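Local coordinates for single-stranded DNA-binding protein (Thermotoga maritima, PDB 1Z9F) that probably binds single-stranded DNA through an OB-fold domain and works as a homotetramer, at residues T38-F43 / V68-L73; F43-D48 / R85-E90; G91-R96 / P109-N114. One frame throughout, in Å; residues are numbered along the deposited sequence.

How the contacts relate
All three contacts draw on the strands of one OB-fold barrel, yet they illustrate two ways of joining them. Contacts 1 and 3 zip neighbouring antiparallel strands through the backbone, and both are partly buried. Contact 2 is fully buried and purely apolar, since strands 39-48 and 86-96 are not neighbours and meet only through side chains across the interior. Contacts 1 and 2 share Phe43 and strand 39-48; contacts 2 and 3 share strand 86-96. Val68 ties contact 1 to contact 3 by probable backbone hydrogen bonds to Val111 and Ala113. Charged groups pair across the strands in contact 3, whereas contact 1 uses a threonine hydroxyl.

Contact 1 of 3, residues T38-F43 / V68-L73; sequences TPVTTF and VTFGRL
Thr41 and Thr69 form the hydrogen-bonded pair that sets segment 38-43 antiparallel to 68-73, with Val40 facing Phe70 and Thr42 facing Val68. Thr41 N donates to Thr69 O at 3.2 Å, and Thr69 N returns a bond to Thr41 O at 2.9 Å. Where strand 62-70 passes into helix 71-80, Gly71 N reaches Pro39 O at 3.0 Å. The side chain of Thr69 adds a further bond. Its OG1 sits between backbone N and carbonyl carbon (chi1 55°), placing it 2.8 Å from Thr41 O, tilted out of the carbonyl plane. A valine at Thr69 would probably cost Thr41 O its hydroxyl donor, leaving the backbone N-H of this residue to hold it. Thr41 OG1 instead bonds to Glu31 and to the carbonyl of Ala74.

Apolar contacts lie on both faces. Val40 CG1 rests over one face of the Phe70 ring in a CH-pi contact, 4.1 Å from the centroid, and packs against Val68 CG1 as well. On the face of Thr41 and Thr69, Thr69 CG2 meets Phe43 CE1 at 4.1 Å. Since Thr41 O accepts from both the N-H and the OG1 of Thr69, a single side chain doubles the backbone bond at this pair.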
ATOM      1  N   THR A  38      22.388  -9.021  -3.146  1.00 84.27           N
ATOM      2  CA  THR A  38      23.289  -7.870  -3.183  1.00 84.06           C
ATOM      3  C   THR A  38      22.587  -6.648  -3.801  1.00 83.69           C
ATOM      4  O   THR A  38      22.420  -5.635  -3.127  1.00 83.99           O
ATOM      5  CB  THR A  38      24.625  -8.190  -3.932  1.00 84.11           C
ATOM      6  OG1 THR A  38      25.425  -9.086  -3.147  1.00 85.02           O
ATOM      7  CG2 THR A  38      25.440  -6.921  -4.210  1.00 84.23           C
ATOM      8  N   PRO A  39      22.158  -6.741  -5.075  1.00 83.02           N
ATOM      9  CA  PRO A  39      21.740  -5.513  -5.741  1.00 82.50           C
ATOM     10  C   PRO A  39      20.374  -5.002  -5.283  1.00 82.02           C
ATOM     11  O   PRO A  39      19.401  -5.756  -5.239  1.00 82.38           O
ATOM     12  CB  PRO A  39      21.728  -5.903  -7.230  1.00 82.44           C
ATOM     13  CG  PRO A  39      22.354  -7.291  -7.294  1.00 82.79           C
ATOM     14  CD  PRO A  39      22.029  -7.895  -5.977  1.00 83.09           C
ATOM     15  N   VAL A  40      20.318  -3.722  -4.930  1.00 81.29           N
ATOM     16  CA  VAL A  40      19.078  -3.069  -4.532  1.00 80.50           C
ATOM     17  C   VAL A  40      18.923  -1.813  -5.356  1.00 79.73           C
ATOM     18  O   VAL A  40      19.827  -0.992  -5.436  1.00 79.84           O
ATOM     19  CB  VAL A  40      19.076  -2.683  -3.040  1.00 80.57           C
ATOM     20  CG1 VAL A  40      17.681  -2.457  -2.549  1.00 80.04           C
ATOM     21  CG2 VAL A  40      19.747  -3.758  -2.223  1.00 80.99           C
ATOM     22  N   THR A  41      17.767  -1.682  -5.977  1.00 79.03           N
ATOM     23  CA  THR A  41      17.438  -0.535  -6.780  1.00 78.47           C
ATOM     24  C   THR A  41      16.109   0.007  -6.245  1.00 78.36           C
ATOM     25  O   THR A  41      15.183  -0.739  -5.970  1.00 77.53           O
ATOM     26  CB  THR A  41      17.358  -0.915  -8.266  1.00 78.39           C
ATOM     27  OG1 THR A  41      18.602  -1.515  -8.667  1.00 78.92           O
ATOM     28  CG2 THR A  41      17.088   0.297  -9.124  1.00 77.84           C
ATOM     29  N   THR A  42      16.073   1.311  -6.025  1.00 78.22           N
ATOM     30  CA  THR A  42      14.904   1.966  -5.554  1.00 78.15           C
ATOM     31  C   THR A  42      14.514   2.997  -6.589  1.00 78.32           C
ATOM     32  O   THR A  42      15.349   3.464  -7.370  1.00 77.47           O
ATOM     33  CB  THR A  42      15.110   2.632  -4.178  1.00 78.22           C
ATOM     34  OG1 THR A  42      16.081   3.690  -4.271  1.00 78.30           O
ATOM     35  CG2 THR A  42      15.550   1.598  -3.152  1.00 78.47           C
ATOM     36  N   PHE A  43      13.218   3.292  -6.608  1.00 78.55           N
ATOM     37  CA  PHE A  43      12.657   4.359  -7.411  1.00 78.79           C
ATOM     38  C   PHE A  43      11.254   4.639  -6.899  1.00 78.79           C
ATOM     39  O   PHE A  43      10.653   3.813  -6.236  1.00 78.62           O
ATOM     40  CB  PHE A  43      12.641   4.010  -8.903  1.00 78.89           C
ATOM     41  CG  PHE A  43      11.934   2.738  -9.234  1.00 78.43           C
ATOM     42  CD1 PHE A  43      12.587   1.521  -9.135  1.00 78.87           C
ATOM     43  CD2 PHE A  43      10.628   2.757  -9.699  1.00 79.36           C
ATOM     44  CE1 PHE A  43      11.944   0.328  -9.472  1.00 79.26           C
ATOM     45  CE2 PHE A  43       9.962   1.567 -10.037  1.00 79.13           C
ATOM     46  CZ  PHE A  43      10.627   0.350  -9.921  1.00 79.07           C
ATOM     47  N   VAL A  68      11.085  -0.569  -3.938  1.00 78.13           N
ATOM     48  CA  VAL A  68      12.327  -1.280  -3.700  1.00 77.64           C
ATOM     49  C   VAL A  68      12.344  -2.595  -4.488  1.00 77.34           C
ATOM     50  O   VAL A  68      11.369  -3.329  -4.469  1.00 77.37           O
ATOM     51  CB  VAL A  68      12.519  -1.621  -2.200  1.00 77.44           C
ATOM     52  CG1 VAL A  68      13.983  -1.939  -1.906  1.00 78.05           C
ATOM     53  CG2 VAL A  68      12.077  -0.478  -1.344  1.00 78.11           C
ATOM     54  N   THR A  69      13.467  -2.882  -5.149  1.00 77.04           N
ATOM     55  CA  THR A  69      13.710  -4.139  -5.852  1.00 77.03           C
ATOM     56  C   THR A  69      15.035  -4.775  -5.377  1.00 77.02           C
ATOM     57  O   THR A  69      15.952  -4.077  -4.974  1.00 76.06           O
ATOM     58  CB  THR A  69      13.793  -3.899  -7.361  1.00 76.84           C
ATOM     59  OG1 THR A  69      14.780  -2.906  -7.621  1.00 77.80           O
ATOM     60  CG2 THR A  69      12.472  -3.406  -7.898  1.00 77.77           C
ATOM     61  N   PHE A  70      15.106  -6.106  -5.424  1.00 77.26           N
ATOM     62  CA  PHE A  70      16.277  -6.875  -4.981  1.00 77.22           C
ATOM     63  C   PHE A  70      16.683  -7.897  -6.037  1.00 77.42           C
ATOM     64  O   PHE A  70      15.847  -8.351  -6.819  1.00 77.78           O
ATOM     65  CB  PHE A  70      15.969  -7.598  -3.671  1.00 77.03           C
ATOM     66  CG  PHE A  70      15.746  -6.671  -2.524  1.00 77.43           C
ATOM     67  CD1 PHE A  70      14.503  -6.121  -2.290  1.00 77.43           C
ATOM     68  CD2 PHE A  70      16.798  -6.327  -1.678  1.00 78.82           C
ATOM     69  CE1 PHE A  70      14.302  -5.250  -1.232  1.00 77.56           C
ATOM     70  CE2 PHE A  70      16.594  -5.456  -0.612  1.00 79.03           C
ATOM     71  CZ  PHE A  70      15.337  -4.914  -0.394  1.00 76.67           C
ATOM     72  N   GLY A  71      17.965  -8.253  -6.064  1.00 77.70           N
ATOM     73  CA  GLY A  71      18.467  -9.288  -6.974  1.00 77.86           C
ATOM     74  C   GLY A  71      18.303  -8.914  -8.436  1.00 78.15           C
ATOM     75  O   GLY A  71      18.484  -7.755  -8.806  1.00 78.22           O
ATOM     76  N   ARG A  72      17.937  -9.892  -9.263  1.00 78.42           N
ATOM     77  CA  ARG A  72      17.817  -9.689 -10.716  1.00 78.66           C
ATOM     78  C   ARG A  72      16.827  -8.589 -11.095  1.00 78.82           C
ATOM     79  O   ARG A  72      16.977  -7.934 -12.127  1.00 79.08           O
ATOM     80  CB  ARG A  72      17.406 -10.990 -11.408  1.00 78.67           C
ATOM     81  N   LEU A  73      15.810  -8.404 -10.261  1.00 78.88           N
ATOM     82  CA  LEU A  73      14.816  -7.359 -10.471  1.00 78.60           C
ATOM     83  C   LEU A  73      15.401  -5.970 -10.228  1.00 78.95           C
ATOM     84  O   LEU A  73      15.135  -5.043 -10.995  1.00 78.81           O
ATOM     85  CB  LEU A  73      13.630  -7.593  -9.547  1.00 78.65           C
ATOM     86  CG  LEU A  73      12.337  -6.890  -9.931  1.00 78.10           C
ATOM     87  CD1 LEU A  73      11.873  -7.339 -11.304  1.00 77.36           C
ATOM     88  CD2 LEU A  73      11.309  -7.187  -8.877  1.00 78.11           C
TER

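Contact 2 of 3, residues F43-D48 / R85-E90; sequences FTIAVD and RLVLVE
Ile45 and Val87 meet at an oblique angle, methyl against methyl, with Ile45 CG2 3.9 Å from Val87 CG2. On Ile45 the longer CG1 branch lies between the backbone N and the carbonyl carbon, and CG2, the branch that meets Val87, stands beside the backbone N. The CG1 branch then runs out extended (chi2 173°), carrying Ile45 CD1 to within 4.3 Å of Val89 CG2. One isoleucine therefore reaches two valines with different branches.

Two residues earlier on its strand, the Phe43 ring reaches the same two valines. Its CE2 is 4.2 Å from Val87 CG2 and 4.4 Å from Val89 CG2, both methyls approaching obliquely, and Ile45 CG2 lies in plane at the ring's edge. Every touching side chain is buried and starts out toward the opposing strand, as expected of residues lining an interior. Leu81 also packs on Phe43 and Val87, and Val111 and Ala113 abut Val89.

The two strands run nearly at right angles, 97° between their directions, with axes 8.6 Å apart. Such a crossing, bridged by aliphatic and aromatic side chains, is characteristic of the hydrophobic core of the OB fold, where residues of this kind fill the interior of a five-stranded barrel.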
ATOM      1  N   PHE A  43      13.218   3.292  -6.608  1.00 78.55           N
ATOM      2  CA  PHE A  43      12.657   4.359  -7.411  1.00 78.79           C
ATOM      3  C   PHE A  43      11.254   4.639  -6.899  1.00 78.79           C
ATOM      4  O   PHE A  43      10.653   3.813  -6.236  1.00 78.62           O
ATOM      5  CB  PHE A  43      12.641   4.010  -8.903  1.00 78.89           C
ATOM      6  CG  PHE A  43      11.934   2.738  -9.234  1.00 78.43           C
ATOM      7  CD1 PHE A  43      12.587   1.521  -9.135  1.00 78.87           C
ATOM      8  CD2 PHE A  43      10.628   2.757  -9.699  1.00 79.36           C
ATOM      9  CE1 PHE A  43      11.944   0.328  -9.472  1.00 79.26           C
ATOM     10  CE2 PHE A  43       9.962   1.567 -10.037  1.00 79.13           C
ATOM     11  CZ  PHE A  43      10.627   0.350  -9.921  1.00 79.07           C
ATOM     12  N   THR A  44      10.771   5.836  -7.172  1.00 79.41           N
ATOM     13  CA  THR A  44       9.483   6.266  -6.705  1.00 79.62           C
ATOM     14  C   THR A  44       8.672   6.513  -7.948  1.00 80.26           C
ATOM     15  O   THR A  44       9.173   7.065  -8.935  1.00 79.30           O
ATOM     16  CB  THR A  44       9.544   7.543  -5.815  1.00 80.14           C
ATOM     17  OG1 THR A  44       9.390   8.721  -6.620  1.00 80.80           O
ATOM     18  CG2 THR A  44      10.873   7.615  -5.006  1.00 78.89           C
ATOM     19  N   ILE A  45       7.421   6.056  -7.901  1.00 81.33           N
ATOM     20  CA  ILE A  45       6.504   6.223  -9.010  1.00 81.98           C
ATOM     21  C   ILE A  45       5.409   7.222  -8.643  1.00 82.39           C
ATOM     22  O   ILE A  45       5.084   7.408  -7.461  1.00 82.57           O
ATOM     23  CB  ILE A  45       5.910   4.871  -9.480  1.00 82.15           C
ATOM     24  CG1 ILE A  45       5.277   4.105  -8.311  1.00 81.76           C
ATOM     25  CG2 ILE A  45       7.010   4.036 -10.159  1.00 82.79           C
ATOM     26  CD1 ILE A  45       4.528   2.869  -8.736  1.00 82.51           C
ATOM     27  N   ALA A  46       4.876   7.890  -9.659  1.00 82.61           N
ATOM     28  CA  ALA A  46       3.759   8.795  -9.477  1.00 82.69           C
ATOM     29  C   ALA A  46       2.545   8.029  -9.923  1.00 82.85           C
ATOM     30  O   ALA A  46       2.468   7.642 -11.087  1.00 83.04           O
ATOM     31  CB  ALA A  46       3.930  10.047 -10.313  1.00 82.76           C
ATOM     32  N   VAL A  47       1.620   7.788  -8.993  1.00 82.91           N
ATOM     33  CA  VAL A  47       0.370   7.082  -9.279  1.00 82.90           C
ATOM     34  C   VAL A  47      -0.780   8.044  -9.043  1.00 83.07           C
ATOM     35  O   VAL A  47      -1.322   8.133  -7.932  1.00 82.76           O
ATOM     36  CB  VAL A  47       0.193   5.845  -8.355  1.00 82.99           C
ATOM     37  CG1 VAL A  47      -1.170   5.145  -8.605  1.00 82.08           C
ATOM     38  CG2 VAL A  47       1.375   4.860  -8.516  1.00 82.99           C
ATOM     39  N   ASP A  48      -1.154   8.794 -10.069  1.00 83.43           N
ATOM     40  CA  ASP A  48      -2.182   9.796  -9.833  1.00 84.06           C
ATOM     41  C   ASP A  48      -3.586   9.188  -9.846  1.00 84.15           C
ATOM     42  O   ASP A  48      -3.841   8.172 -10.486  1.00 83.53           O
ATOM     43  CB  ASP A  48      -2.027  11.095 -10.693  1.00 84.37           C
ATOM     44  CG  ASP A  48      -1.959  10.840 -12.197  1.00 84.81           C
ATOM     45  OD1 ASP A  48      -2.331   9.725 -12.639  1.00 84.84           O
ATOM     46  OD2 ASP A  48      -1.536  11.778 -12.926  1.00 82.74           O
ATOM     47  N   ARG A  85       8.979   6.837 -17.701  1.00 81.94           N
ATOM     48  CA  ARG A  85       8.534   5.496 -18.077  1.00 81.97           C
ATOM     49  C   ARG A  85       7.405   4.973 -17.162  1.00 81.85           C
ATOM     50  O   ARG A  85       7.478   5.125 -15.945  1.00 81.93           O
ATOM     51  CB  ARG A  85       9.756   4.562 -18.031  1.00 82.04           C
ATOM     52  CG  ARG A  85       9.517   3.139 -18.472  1.00 82.39           C
ATOM     53  CD  ARG A  85       9.551   2.986 -19.969  1.00 82.58           C
ATOM     54  NE  ARG A  85      10.913   2.964 -20.489  1.00 82.75           N
ATOM     55  CZ  ARG A  85      11.251   2.510 -21.695  1.00 83.31           C
ATOM     56  NH1 ARG A  85      10.327   2.033 -22.526  1.00 83.46           N
ATOM     57  NH2 ARG A  85      12.526   2.531 -22.077  1.00 83.61           N
ATOM     58  N   LEU A  86       6.376   4.367 -17.766  1.00 81.73           N
ATOM     59  CA  LEU A  86       5.187   3.865 -17.049  1.00 81.63           C
ATOM     60  C   LEU A  86       5.332   2.392 -16.709  1.00 81.55           C
ATOM     61  O   LEU A  86       5.444   1.554 -17.603  1.00 81.62           O
ATOM     62  CB  LEU A  86       3.932   4.038 -17.914  1.00 81.62           C
ATOM     63  CG  LEU A  86       2.581   3.546 -17.367  1.00 81.64           C
ATOM     64  CD1 LEU A  86       2.097   4.408 -16.226  1.00 81.43           C
ATOM     65  CD2 LEU A  86       1.537   3.524 -18.466  1.00 81.46           C
ATOM     66  N   VAL A  87       5.301   2.068 -15.420  1.00 81.49           N
ATOM     67  CA  VAL A  87       5.490   0.683 -14.988  1.00 81.25           C
ATOM     68  C   VAL A  87       4.330   0.133 -14.141  1.00 81.07           C
ATOM     69  O   VAL A  87       3.613   0.873 -13.461  1.00 81.12           O
ATOM     70  CB  VAL A  87       6.830   0.492 -14.242  1.00 81.36           C
ATOM     71  CG1 VAL A  87       7.997   0.743 -15.194  1.00 81.77           C
ATOM     72  CG2 VAL A  87       6.938   1.396 -13.012  1.00 81.48           C
ATOM     73  N   LEU A  88       4.138  -1.178 -14.237  1.00 80.37           N
ATOM     74  CA  LEU A  88       3.317  -1.904 -13.304  1.00 79.62           C
ATOM     75  C   LEU A  88       4.245  -2.341 -12.209  1.00 79.50           C
ATOM     76  O   LEU A  88       5.348  -2.804 -12.482  1.00 79.82           O
ATOM     77  CB  LEU A  88       2.685  -3.136 -13.952  1.00 79.62           C
ATOM     78  CG  LEU A  88       1.763  -3.882 -12.979  1.00 79.43           C
ATOM     79  CD1 LEU A  88       0.510  -4.253 -13.684  1.00 80.01           C
ATOM     80  CD2 LEU A  88       2.402  -5.105 -12.288  1.00 78.46           C
ATOM     81  N   VAL A  89       3.821  -2.180 -10.968  1.00 79.21           N
ATOM     82  CA  VAL A  89       4.552  -2.722  -9.849  1.00 79.18           C
ATOM     83  C   VAL A  89       3.645  -3.608  -9.016  1.00 78.52           C
ATOM     84  O   VAL A  89       2.587  -3.197  -8.579  1.00 78.11           O
ATOM     85  CB  VAL A  89       5.177  -1.602  -8.987  1.00 79.68           C
ATOM     86  CG1 VAL A  89       5.674  -2.146  -7.658  1.00 80.60           C
ATOM     87  CG2 VAL A  89       6.328  -0.928  -9.759  1.00 79.85           C
ATOM     88  N   GLU A  90       4.095  -4.828  -8.797  1.00 78.34           N
ATOM     89  CA  GLU A  90       3.436  -5.738  -7.911  1.00 78.58           C
ATOM     90  C   GLU A  90       4.348  -6.050  -6.737  1.00 78.98           C
ATOM     91  O   GLU A  90       5.511  -6.379  -6.905  1.00 78.50           O
ATOM     92  CB  GLU A  90       3.120  -7.022  -8.643  1.00 79.25           C
ATOM     93  CG  GLU A  90       2.163  -7.833  -7.880  1.00 80.69           C
ATOM     94  CD  GLU A  90       2.027  -9.151  -8.412  1.00 83.60           C
ATOM     95  OE1 GLU A  90       2.083  -9.277  -9.643  1.00 90.25           O
ATOM     96  OE2 GLU A  90       1.841 -10.087  -7.620  1.00 87.79           O
TER

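Contact 3 of 3, residues G91-R96 / P109-N114; sequences GEMRMR and PEVVAN
Torsions in Arg96 and Glu110 bring their charges together: Glu110 CG stands opposite the carbonyl carbon (chi1 -50°) and the chain extends from there, while Arg96 leaves its backbone with an unusual, nearly eclipsed first torsion (chi1 114°). Arg96 NE then donates to Glu110 OE2 at 2.9 Å in a salt bridge. The carboxylate oxygen is met nearly along its C-O axis, but lies somewhat out of the guanidinium plane, and the two flat groups are turned 68° apart. The contact is thus made through NE, not by a paired, coplanar fork.

Met93 reaches over strand 109-113, its SD 4.0 Å from Val111 CG2 and its CE 3.5 Å from Pro109 CB. Met95 curls onto the same proline, its CE against CB in a tight approach. On the other face the aliphatic part of Arg94 lies against Val112, CG to CG2, at 3.6 Å.

Beneath these side chains, Glu92 pairs with Val112 and Arg94 with Glu110, each through two backbone hydrogen bonds; Arg94 N meets Glu110 O at 2.8 Å. Gly91 approaches Ala113 closely, CA to CA 4.0 Å, and its lack of a side chain allows this.

The segments belong to the hairpin of strands 86-96 and 108-118. Strand 62-70 adjoins it through Val111 and Ala113, strand 16-33 through Gly91 and Ile19, and the second subunit packs Phe65 on Met93, Phe64 on Met95 and its own Pro109 on Pro109.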
ATOM      1  N   GLY A  91       3.828  -5.952  -5.529  1.00 79.56           N
ATOM      2  CA  GLY A  91       4.611  -6.389  -4.412  1.00 79.40           C
ATOM      3  C   GLY A  91       3.901  -6.259  -3.100  1.00 79.71           C
ATOM      4  O   GLY A  91       2.696  -6.468  -3.020  1.00 78.37           O
ATOM      5  N   GLU A  92       4.675  -5.931  -2.057  1.00 80.21           N
ATOM      6  CA  GLU A  92       4.116  -5.806  -0.730  1.00 80.92           C
ATOM      7  C   GLU A  92       4.266  -4.427  -0.206  1.00 80.75           C
ATOM      8  O   GLU A  92       5.219  -3.732  -0.515  1.00 81.61           O
ATOM      9  CB  GLU A  92       4.746  -6.801   0.203  1.00 81.27           C
ATOM     10  CG  GLU A  92       4.204  -8.164   0.023  1.00 83.29           C
ATOM     11  CD  GLU A  92       4.870  -9.154   0.939  1.00 89.19           C
ATOM     12  OE1 GLU A  92       5.795  -8.711   1.663  1.00 90.82           O
ATOM     13  OE2 GLU A  92       4.494 -10.365   0.920  1.00 91.52           O
ATOM     14  N   MET A  93       3.285  -4.000   0.562  1.00 81.79           N
ATOM     15  CA  MET A  93       3.345  -2.675   1.150  1.00 81.45           C
ATOM     16  C   MET A  93       3.989  -2.858   2.512  1.00 81.07           C
ATOM     17  O   MET A  93       3.401  -3.443   3.418  1.00 79.42           O
ATOM     18  CB  MET A  93       1.953  -2.051   1.217  1.00 81.68           C
ATOM     19  CG  MET A  93       1.934  -0.558   1.623  1.00 82.92           C
ATOM     20  SD  MET A  93       2.906   0.527   0.552  1.00 86.62           S
ATOM     21  CE  MET A  93       4.243   0.937   1.573  1.00 86.00           C
ATOM     22  N   ARG A  94       5.243  -2.420   2.612  1.00 82.04           N
ATOM     23  CA  ARG A  94       5.955  -2.396   3.898  1.00 82.81           C
ATOM     24  C   ARG A  94       5.767  -1.083   4.648  1.00 82.04           C
ATOM     25  O   ARG A  94       5.931   0.005   4.100  1.00 81.31           O
ATOM     26  CB  ARG A  94       7.452  -2.679   3.735  1.00 83.87           C
ATOM     27  CG  ARG A  94       7.816  -4.094   3.273  1.00 86.29           C
ATOM     28  CD  ARG A  94       6.865  -5.180   3.789  1.00 89.90           C
ATOM     29  NE  ARG A  94       7.442  -6.530   3.634  1.00 91.48           N
ATOM     30  CZ  ARG A  94       6.747  -7.676   3.690  1.00 93.12           C
ATOM     31  NH1 ARG A  94       5.420  -7.675   3.876  1.00 94.03           N
ATOM     32  NH2 ARG A  94       7.380  -8.839   3.542  1.00 93.52           N
ATOM     33  N   MET A  95       5.444  -1.229   5.924  1.00 81.82           N
ATOM     34  CA  MET A  95       5.204  -0.124   6.836  1.00 82.00           C
ATOM     35  C   MET A  95       6.339  -0.094   7.853  1.00 81.39           C
ATOM     36  O   MET A  95       6.158  -0.435   9.021  1.00 80.33           O
ATOM     37  CB  MET A  95       3.860  -0.350   7.531  1.00 82.35           C
ATOM     38  CG  MET A  95       2.684  -0.254   6.594  1.00 83.21           C
ATOM     39  SD  MET A  95       2.367   1.489   6.225  1.00 87.36           S
ATOM     40  CE  MET A  95       2.986   1.535   4.566  1.00 85.63           C
ATOM     41  N   ARG A  96       7.517   0.291   7.381  1.00 81.33           N
ATOM     42  CA  ARG A  96       8.732   0.020   8.128  1.00 82.00           C
ATOM     43  C   ARG A  96       8.989   1.138   9.129  1.00 81.40           C
ATOM     44  O   ARG A  96       9.064   2.314   8.773  1.00 80.90           O
ATOM     45  CB  ARG A  96       9.933  -0.234   7.198  1.00 82.15           C
ATOM     46  CG  ARG A  96      11.029   0.804   7.253  1.00 83.31           C
ATOM     47  CD  ARG A  96      12.348   0.307   6.670  1.00 83.78           C
ATOM     48  NE  ARG A  96      13.063   1.416   6.050  1.00 84.86           N
ATOM     49  CZ  ARG A  96      13.605   2.432   6.711  1.00 87.57           C
ATOM     50  NH1 ARG A  96      13.581   2.495   8.046  1.00 89.17           N
ATOM     51  NH2 ARG A  96      14.220   3.390   6.029  1.00 89.05           N
ATOM     52  N   PRO A 109       6.859   4.012   4.431  1.00 82.06           N
ATOM     53  CA  PRO A 109       6.130   3.141   3.496  1.00 82.11           C
ATOM     54  C   PRO A 109       6.914   2.852   2.228  1.00 81.58           C
ATOM     55  O   PRO A 109       7.160   3.771   1.455  1.00 82.56           O
ATOM     56  CB  PRO A 109       4.873   3.974   3.146  1.00 81.84           C
ATOM     57  CG  PRO A 109       5.092   5.336   3.792  1.00 81.93           C
ATOM     58  CD  PRO A 109       6.499   5.420   4.207  1.00 81.76           C
ATOM     59  N   GLU A 110       7.306   1.600   2.017  1.00 80.80           N
ATOM     60  CA  GLU A 110       7.942   1.200   0.754  1.00 80.40           C
ATOM     61  C   GLU A 110       7.231   0.003   0.161  1.00 79.89           C
ATOM     62  O   GLU A 110       6.757  -0.852   0.908  1.00 80.28           O
ATOM     63  CB  GLU A 110       9.373   0.725   0.960  1.00 80.24           C
ATOM     64  CG  GLU A 110      10.272   1.598   1.756  1.00 80.66           C
ATOM     65  CD  GLU A 110      11.363   0.790   2.410  1.00 80.08           C
ATOM     66  OE1 GLU A 110      11.492  -0.413   2.015  1.00 79.06           O
ATOM     67  OE2 GLU A 110      12.052   1.342   3.302  1.00 72.56           O
ATOM     68  N   VAL A 111       7.223  -0.087  -1.171  1.00 79.02           N
ATOM     69  CA  VAL A 111       6.763  -1.281  -1.861  1.00 78.54           C
ATOM     70  C   VAL A 111       7.957  -2.164  -2.188  1.00 78.43           C
ATOM     71  O   VAL A 111       8.818  -1.789  -3.001  1.00 78.64           O
ATOM     72  CB  VAL A 111       6.018  -0.918  -3.168  1.00 78.85           C
ATOM     73  CG1 VAL A 111       5.459  -2.126  -3.816  1.00 79.55           C
ATOM     74  CG2 VAL A 111       4.885   0.085  -2.902  1.00 77.89           C
ATOM     75  N   VAL A 112       8.029  -3.332  -1.551  1.00 77.49           N
ATOM     76  CA  VAL A 112       8.991  -4.346  -1.960  1.00 76.29           C
ATOM     77  C   VAL A 112       8.327  -5.063  -3.132  1.00 77.38           C
ATOM     78  O   VAL A 112       7.358  -5.827  -2.962  1.00 77.31           O
ATOM     79  CB  VAL A 112       9.349  -5.313  -0.808  1.00 75.82           C
ATOM     80  CG1 VAL A 112      10.339  -6.348  -1.273  1.00 74.44           C
ATOM     81  CG2 VAL A 112       9.923  -4.517   0.420  1.00 74.07           C
ATOM     82  N   ALA A 113       8.833  -4.776  -4.329  1.00 77.58           N
ATOM     83  CA  ALA A 113       8.259  -5.269  -5.542  1.00 77.44           C
ATOM     84  C   ALA A 113       8.716  -6.680  -5.785  1.00 78.59           C
ATOM     85  O   ALA A 113       9.903  -7.022  -5.604  1.00 78.96           O
ATOM     86  CB  ALA A 113       8.606  -4.378  -6.712  1.00 77.02           C
ATOM     87  N   ASN A 114       7.772  -7.523  -6.193  1.00 79.31           N
ATOM     88  CA  ASN A 114       8.146  -8.820  -6.721  1.00 80.05           C
ATOM     89  C   ASN A 114       8.101  -8.803  -8.239  1.00 79.53           C
ATOM     90  O   ASN A 114       8.671  -9.648  -8.852  1.00 79.91           O
ATOM     91  CB  ASN A 114       7.313  -9.949  -6.094  1.00 80.61           C
ATOM     92  CG  ASN A 114       5.825  -9.793  -6.290  1.00 84.35           C
ATOM     93  OD1 ASN A 114       5.137  -9.120  -5.497  1.00 91.25           O
ATOM     94  ND2 ASN A 114       5.280 -10.487  -7.303  1.00 89.05           N
TER